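Local coordinates for protein HupZ (Streptococcus sp. 'group A', PDB 5ESC) that probably degrades heme as a dimeric split-barrel enzyme of the pyridoxamine 5'-phosphate oxidase family, at residues T52-I64 and Y75-G87. Numbering follows the deposited sequence.
Sequences TRINIEDNGKIEI and YRFVGTAEIQTEG
Ile-62 and Gly-79, and Ile-64 and Phe-77, form the antiparallel hydrogen-bonded pairs that zip strand 61-64 to strand 75-84, whose axes come within 4.6 Å of each other. Lys-61 with Thr-80 and Glu-63 with Val-78 are the non-hydrogen-bonded pairs. One further bond, Ala-81 N to Gly-60 O (2.7 Å), extends the ladder back to Gly-60, which leaves the helical backbone with positive phi. Asn-59 OD1 closes an Asx turn by accepting from Lys-61 N. A water bridges the two segments here, donating to Asn-59 O and hydrogen-bonding Thr-80 OG1. The two strands form a beta hairpin in the antiparallel sheet of the split barrel, flanked by strands 15-20 and 106-117, and the preceding helix crosses the C-terminal part of strand 75-84, by Ala-81 and Ile-83, with an angle of 108° between their directions. Ile-56 lowers CG2, set anti to its backbone N, onto Ala-81 CB (3.7 Å) and Ile-83 CG1, while Ile-62 CG2 reaches the same Ala-81 methyl from the strand. Tyr-44 also packs on Ile-56 and Ile-83. Further out, the extended Arg-53 and Glu-57 side chains each cross Ile-83 at about a right angle; their salt bridge, NE to OE2 at 2.7 Å, lies by its CG2, and Asp-49 holds Arg-53 NH1. On the sheet face bearing Glu-63, Val-78 and Arg-76, the acid and the arginine lie side by side. Arg-76, bent at chi3 (64°), brings NH1 into a salt bridge with Glu-63 OE1 (3.1 Å), close to the guanidinium plane and on the syn side of the carboxylate but 34° out of its plane. Val-78 CG2 packs 3.5 Å from Glu-63 OE2, the oxygen that accepts a hydrogen bond from Gln-25 of the second subunit, which puts the Glu-63/Arg-76 salt bridge at the dimer interface.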
loop_
_atom_site.group_PDB
_atom_site.type_symbol
_atom_site.label_atom_id
_atom_site.label_comp_id
_atom_site.label_asym_id
_atom_site.label_seq_id
_atom_site.Cartn_x
_atom_site.Cartn_y
_atom_site.Cartn_z
ATOM N N THR A 52 -3.361 -4.369 -10.664
ATOM C CA THR A 52 -2.586 -3.139 -10.757
ATOM C C THR A 52 -2.532 -2.744 -12.236
ATOM O O THR A 52 -2.795 -1.611 -12.609
ATOM C CB THR A 52 -1.165 -3.303 -10.168
ATOM O OG1 THR A 52 -1.274 -3.570 -8.773
ATOM C CG2 THR A 52 -0.270 -2.068 -10.382
ATOM N N ARG A 53 -2.192 -3.696 -13.105
ATOM C CA ARG A 53 -2.076 -3.425 -14.506
ATOM C C ARG A 53 -3.395 -2.953 -15.142
ATOM O O ARG A 53 -3.393 -1.951 -15.914
ATOM C CB ARG A 53 -1.531 -4.659 -15.281
ATOM C CG ARG A 53 -1.409 -4.399 -16.737
ATOM C CD ARG A 53 -0.932 -5.641 -17.519
ATOM N NE ARG A 53 -0.766 -5.343 -18.918
ATOM C CZ ARG A 53 -0.215 -6.214 -19.773
ATOM N NH1 ARG A 53 0.134 -7.413 -19.334
ATOM N NH2 ARG A 53 -0.095 -5.926 -21.050
ATOM N N ILE A 54 -4.505 -3.667 -14.817
ATOM C CA ILE A 54 -5.813 -3.363 -15.324
ATOM C C ILE A 54 -6.233 -1.921 -14.923
ATOM O O ILE A 54 -6.783 -1.166 -15.719
ATOM C CB ILE A 54 -6.817 -4.375 -14.758
ATOM C CG1 ILE A 54 -6.462 -5.767 -15.220
ATOM C CG2 ILE A 54 -8.246 -4.076 -15.180
ATOM C CD1 ILE A 54 -6.305 -5.850 -16.695
ATOM N N ASN A 55 -5.962 -1.574 -13.690
ATOM C CA ASN A 55 -6.291 -0.260 -13.165
ATOM C C ASN A 55 -5.435 0.814 -13.846
ATOM O O ASN A 55 -5.957 1.891 -14.219
ATOM C CB ASN A 55 -6.087 -0.235 -11.643
ATOM C CG ASN A 55 -7.125 -1.076 -10.874
ATOM O OD1 ASN A 55 -8.084 -1.573 -11.416
ATOM N ND2 ASN A 55 -6.881 -1.235 -9.581
ATOM N N ILE A 56 -4.109 0.586 -13.953
ATOM C CA ILE A 56 -3.227 1.546 -14.714
ATOM C C ILE A 56 -3.724 1.806 -16.165
ATOM O O ILE A 56 -3.886 2.945 -16.596
ATOM C CB ILE A 56 -1.727 1.152 -14.711
ATOM C CG1 ILE A 56 -1.138 1.323 -13.290
ATOM C CG2 ILE A 56 -0.932 1.923 -15.738
ATOM C CD1 ILE A 56 0.097 0.506 -13.061
ATOM N N GLU A 57 -4.039 0.737 -16.864
ATOM C CA GLU A 57 -4.588 0.874 -18.220
ATOM C C GLU A 57 -5.953 1.547 -18.217
ATOM O O GLU A 57 -6.198 2.317 -19.121
ATOM C CB GLU A 57 -4.640 -0.509 -18.949
ATOM C CG GLU A 57 -3.257 -1.098 -19.058
ATOM C CD GLU A 57 -3.209 -2.452 -19.799
ATOM O OE1 GLU A 57 -4.204 -2.768 -20.431
ATOM O OE2 GLU A 57 -2.211 -3.188 -19.782
ATOM N N ASP A 58 -6.809 1.286 -17.224
ATOM C CA ASP A 58 -8.097 1.965 -17.130
ATOM C C ASP A 58 -8.001 3.489 -16.901
ATOM O O ASP A 58 -8.704 4.270 -17.557
ATOM C CB ASP A 58 -9.015 1.413 -16.044
ATOM C CG ASP A 58 -10.387 2.122 -16.012
ATOM O OD1 ASP A 58 -11.210 1.846 -16.920
ATOM O OD2 ASP A 58 -10.621 3.003 -15.121
ATOM N N ASN A 59 -7.180 3.913 -15.955
ATOM C CA ASN A 59 -7.216 5.360 -15.551
ATOM C C ASN A 59 -5.876 5.963 -15.159
ATOM O O ASN A 59 -5.775 7.113 -14.832
ATOM C CB ASN A 59 -8.250 5.539 -14.420
ATOM C CG ASN A 59 -7.918 4.691 -13.204
ATOM O OD1 ASN A 59 -6.839 4.878 -12.551
ATOM N ND2 ASN A 59 -8.764 3.692 -12.907
ATOM N N GLY A 60 -4.835 5.161 -15.102
ATOM C CA GLY A 60 -3.501 5.741 -14.850
ATOM C C GLY A 60 -3.127 6.100 -13.434
ATOM O O GLY A 60 -1.923 6.352 -13.202
ATOM N N LYS A 61 -4.090 6.133 -12.497
ATOM C CA LYS A 61 -3.815 6.736 -11.173
ATOM C C LYS A 61 -2.995 5.833 -10.316
ATOM O O LYS A 61 -3.237 4.608 -10.275
ATOM C CB LYS A 61 -5.057 7.077 -10.436
ATOM C CG LYS A 61 -5.925 8.136 -11.156
ATOM C CD LYS A 61 -7.183 8.413 -10.336
ATOM C CE LYS A 61 -7.933 9.657 -10.780
ATOM N NZ LYS A 61 -8.795 9.258 -11.897
ATOM N N ILE A 62 -1.960 6.402 -9.705
ATOM C CA ILE A 62 -1.079 5.565 -8.913
ATOM C C ILE A 62 -0.434 6.260 -7.773
ATOM O O ILE A 62 -0.139 7.459 -7.877
ATOM C CB ILE A 62 -0.030 4.840 -9.820
ATOM C CG1 ILE A 62 0.739 3.801 -9.021
ATOM C CG2 ILE A 62 0.904 5.834 -10.472
ATOM C CD1 ILE A 62 1.218 2.710 -9.958
ATOM N N GLU A 63 -0.218 5.551 -6.669
ATOM C CA GLU A 63 0.588 6.029 -5.562
ATOM C C GLU A 63 1.445 4.923 -5.109
ATOM O O GLU A 63 1.008 3.764 -5.087
ATOM C CB GLU A 63 -0.235 6.575 -4.353
ATOM C CG GLU A 63 -1.304 7.589 -4.748
ATOM C CD GLU A 63 -1.760 8.547 -3.628
ATOM O OE1 GLU A 63 -1.438 8.222 -2.451
ATOM O OE2 GLU A 63 -2.421 9.622 -3.979
ATOM N N ILE A 64 2.708 5.235 -4.818
ATOM C CA ILE A 64 3.621 4.220 -4.436
ATOM C C ILE A 64 4.198 4.634 -3.117
ATOM O O ILE A 64 4.623 5.821 -2.958
ATOM C CB ILE A 64 4.845 4.089 -5.425
ATOM C CG1 ILE A 64 4.412 3.955 -6.881
ATOM C CG2 ILE A 64 5.787 2.968 -4.980
ATOM C CD1 ILE A 64 5.591 4.255 -7.801
ATOM N N TYR A 75 8.322 7.486 2.177
ATOM C CA TYR A 75 7.842 8.451 1.183
ATOM C C TYR A 75 6.744 7.843 0.378
ATOM O O TYR A 75 6.729 6.610 0.136
ATOM C CB TYR A 75 8.981 8.847 0.260
ATOM C CG TYR A 75 10.076 9.641 0.936
ATOM C CD1 TYR A 75 9.979 11.051 1.095
ATOM C CD2 TYR A 75 11.201 8.985 1.423
ATOM C CE1 TYR A 75 10.989 11.750 1.757
ATOM C CE2 TYR A 75 12.209 9.660 2.082
ATOM C CZ TYR A 75 12.109 11.025 2.229
ATOM O OH TYR A 75 13.135 11.612 2.864
ATOM N N ARG A 76 5.863 8.700 -0.066
ATOM C CA ARG A 76 4.746 8.338 -0.938
ATOM C C ARG A 76 4.936 9.144 -2.257
ATOM O O ARG A 76 5.064 10.391 -2.206
ATOM C CB ARG A 76 3.419 8.716 -0.228
ATOM C CG ARG A 76 2.136 8.621 -1.069
ATOM C CD ARG A 76 0.851 8.669 -0.225
ATOM N NE ARG A 76 0.728 9.942 0.457
ATOM C CZ ARG A 76 -0.018 10.956 0.047
ATOM N NH1 ARG A 76 -0.805 10.858 -1.016
ATOM N NH2 ARG A 76 -0.014 12.087 0.735
ATOM N N PHE A 77 5.027 8.442 -3.388
ATOM C CA PHE A 77 5.173 9.045 -4.717
ATOM C C PHE A 77 3.798 8.966 -5.422
ATOM O O PHE A 77 3.168 7.859 -5.618
ATOM C CB PHE A 77 6.260 8.323 -5.496
ATOM C CG PHE A 77 7.586 8.347 -4.828
ATOM C CD1 PHE A 77 7.884 7.476 -3.813
ATOM C CD2 PHE A 77 8.532 9.313 -5.153
ATOM C CE1 PHE A 77 9.084 7.540 -3.116
ATOM C CE2 PHE A 77 9.756 9.367 -4.499
ATOM C CZ PHE A 77 10.031 8.476 -3.453
ATOM N N VAL A 78 3.293 10.099 -5.834
ATOM C CA VAL A 78 2.024 10.151 -6.496
ATOM C C VAL A 78 2.184 10.526 -7.936
ATOM O O VAL A 78 2.932 11.490 -8.224
ATOM C CB VAL A 78 1.066 11.164 -5.849
ATOM C CG1 VAL A 78 -0.305 11.176 -6.561
ATOM C CG2 VAL A 78 0.864 10.856 -4.372
ATOM N N GLY A 79 1.440 9.877 -8.843
ATOM C CA GLY A 79 1.506 10.314 -10.257
ATOM C C GLY A 79 0.585 9.569 -11.166
ATOM O O GLY A 79 -0.475 9.052 -10.692
ATOM N N THR A 80 0.937 9.529 -12.453
ATOM C CA THR A 80 0.163 8.863 -13.452
ATOM C C THR A 80 1.067 7.821 -14.136
ATOM O O THR A 80 2.245 8.083 -14.306
ATOM C CB THR A 80 -0.412 9.859 -14.493
ATOM O OG1 THR A 80 -1.383 9.174 -15.286
ATOM C CG2 THR A 80 0.655 10.447 -15.449
ATOM N N ALA A 81 0.498 6.673 -14.462
ATOM C CA ALA A 81 1.212 5.533 -14.996
ATOM C C ALA A 81 0.698 5.040 -16.317
ATOM O O ALA A 81 -0.477 5.320 -16.685
ATOM C CB ALA A 81 1.229 4.396 -13.975
ATOM N N GLU A 82 1.542 4.313 -17.054
ATOM C CA GLU A 82 1.156 3.734 -18.322
ATOM C C GLU A 82 1.853 2.412 -18.406
ATOM O O GLU A 82 2.855 2.193 -17.726
ATOM C CB GLU A 82 1.610 4.589 -19.537
ATOM C CG GLU A 82 2.959 5.256 -19.451
ATOM C CD GLU A 82 3.389 5.970 -20.757
ATOM O OE1 GLU A 82 4.210 6.936 -20.652
ATOM O OE2 GLU A 82 2.897 5.566 -21.887
ATOM N N ILE A 83 1.356 1.567 -19.281
ATOM C CA ILE A 83 1.918 0.251 -19.510
ATOM C C ILE A 83 2.398 0.257 -20.976
ATOM O O ILE A 83 1.667 0.747 -21.836
ATOM C CB ILE A 83 0.857 -0.846 -19.324
ATOM C CG1 ILE A 83 0.325 -0.834 -17.930
ATOM C CG2 ILE A 83 1.414 -2.229 -19.683
ATOM C CD1 ILE A 83 1.296 -1.346 -16.843
ATOM N N GLN A 84 3.621 -0.221 -21.258
ATOM C CA GLN A 84 4.144 -0.314 -22.577
ATOM C C GLN A 84 4.614 -1.772 -22.814
ATOM O O GLN A 84 5.103 -2.457 -21.893
ATOM C CB GLN A 84 5.219 0.693 -22.915
ATOM C CG GLN A 84 4.706 2.161 -22.913
ATOM C CD GLN A 84 5.763 3.159 -23.267
ATOM O OE1 GLN A 84 6.852 2.782 -23.603
ATOM N NE2 GLN A 84 5.464 4.428 -23.147
ATOM N N THR A 85 4.494 -2.202 -24.047
ATOM C CA THR A 85 4.921 -3.572 -24.392
ATOM C C THR A 85 6.020 -3.607 -25.478
ATOM O O THR A 85 6.416 -4.669 -25.941
ATOM C CB THR A 85 3.704 -4.365 -24.814
ATOM O OG1 THR A 85 3.087 -3.719 -25.931
ATOM C CG2 THR A 85 2.665 -4.550 -23.654
ATOM N N GLU A 86 6.555 -2.461 -25.855
ATOM C CA GLU A 86 7.598 -2.381 -26.844
ATOM C C GLU A 86 8.280 -1.052 -26.618
ATOM O O GLU A 86 7.673 -0.155 -26.007
ATOM C CB GLU A 86 6.986 -2.504 -28.281
ATOM C CG GLU A 86 5.564 -1.900 -28.430
ATOM C CD GLU A 86 5.043 -1.830 -29.861
ATOM O OE1 GLU A 86 4.739 -2.889 -30.443
ATOM O OE2 GLU A 86 4.868 -0.717 -30.396
ATOM N N GLY A 87 9.500 -0.894 -27.134
ATOM C CA GLY A 87 10.221 0.402 -27.050
ATOM C C GLY A 87 11.283 0.323 -25.978
ATOM O O GLY A 87 11.512 -0.724 -25.351
HETATM O O HOH W 1 -3.808 8.996 -13.967
#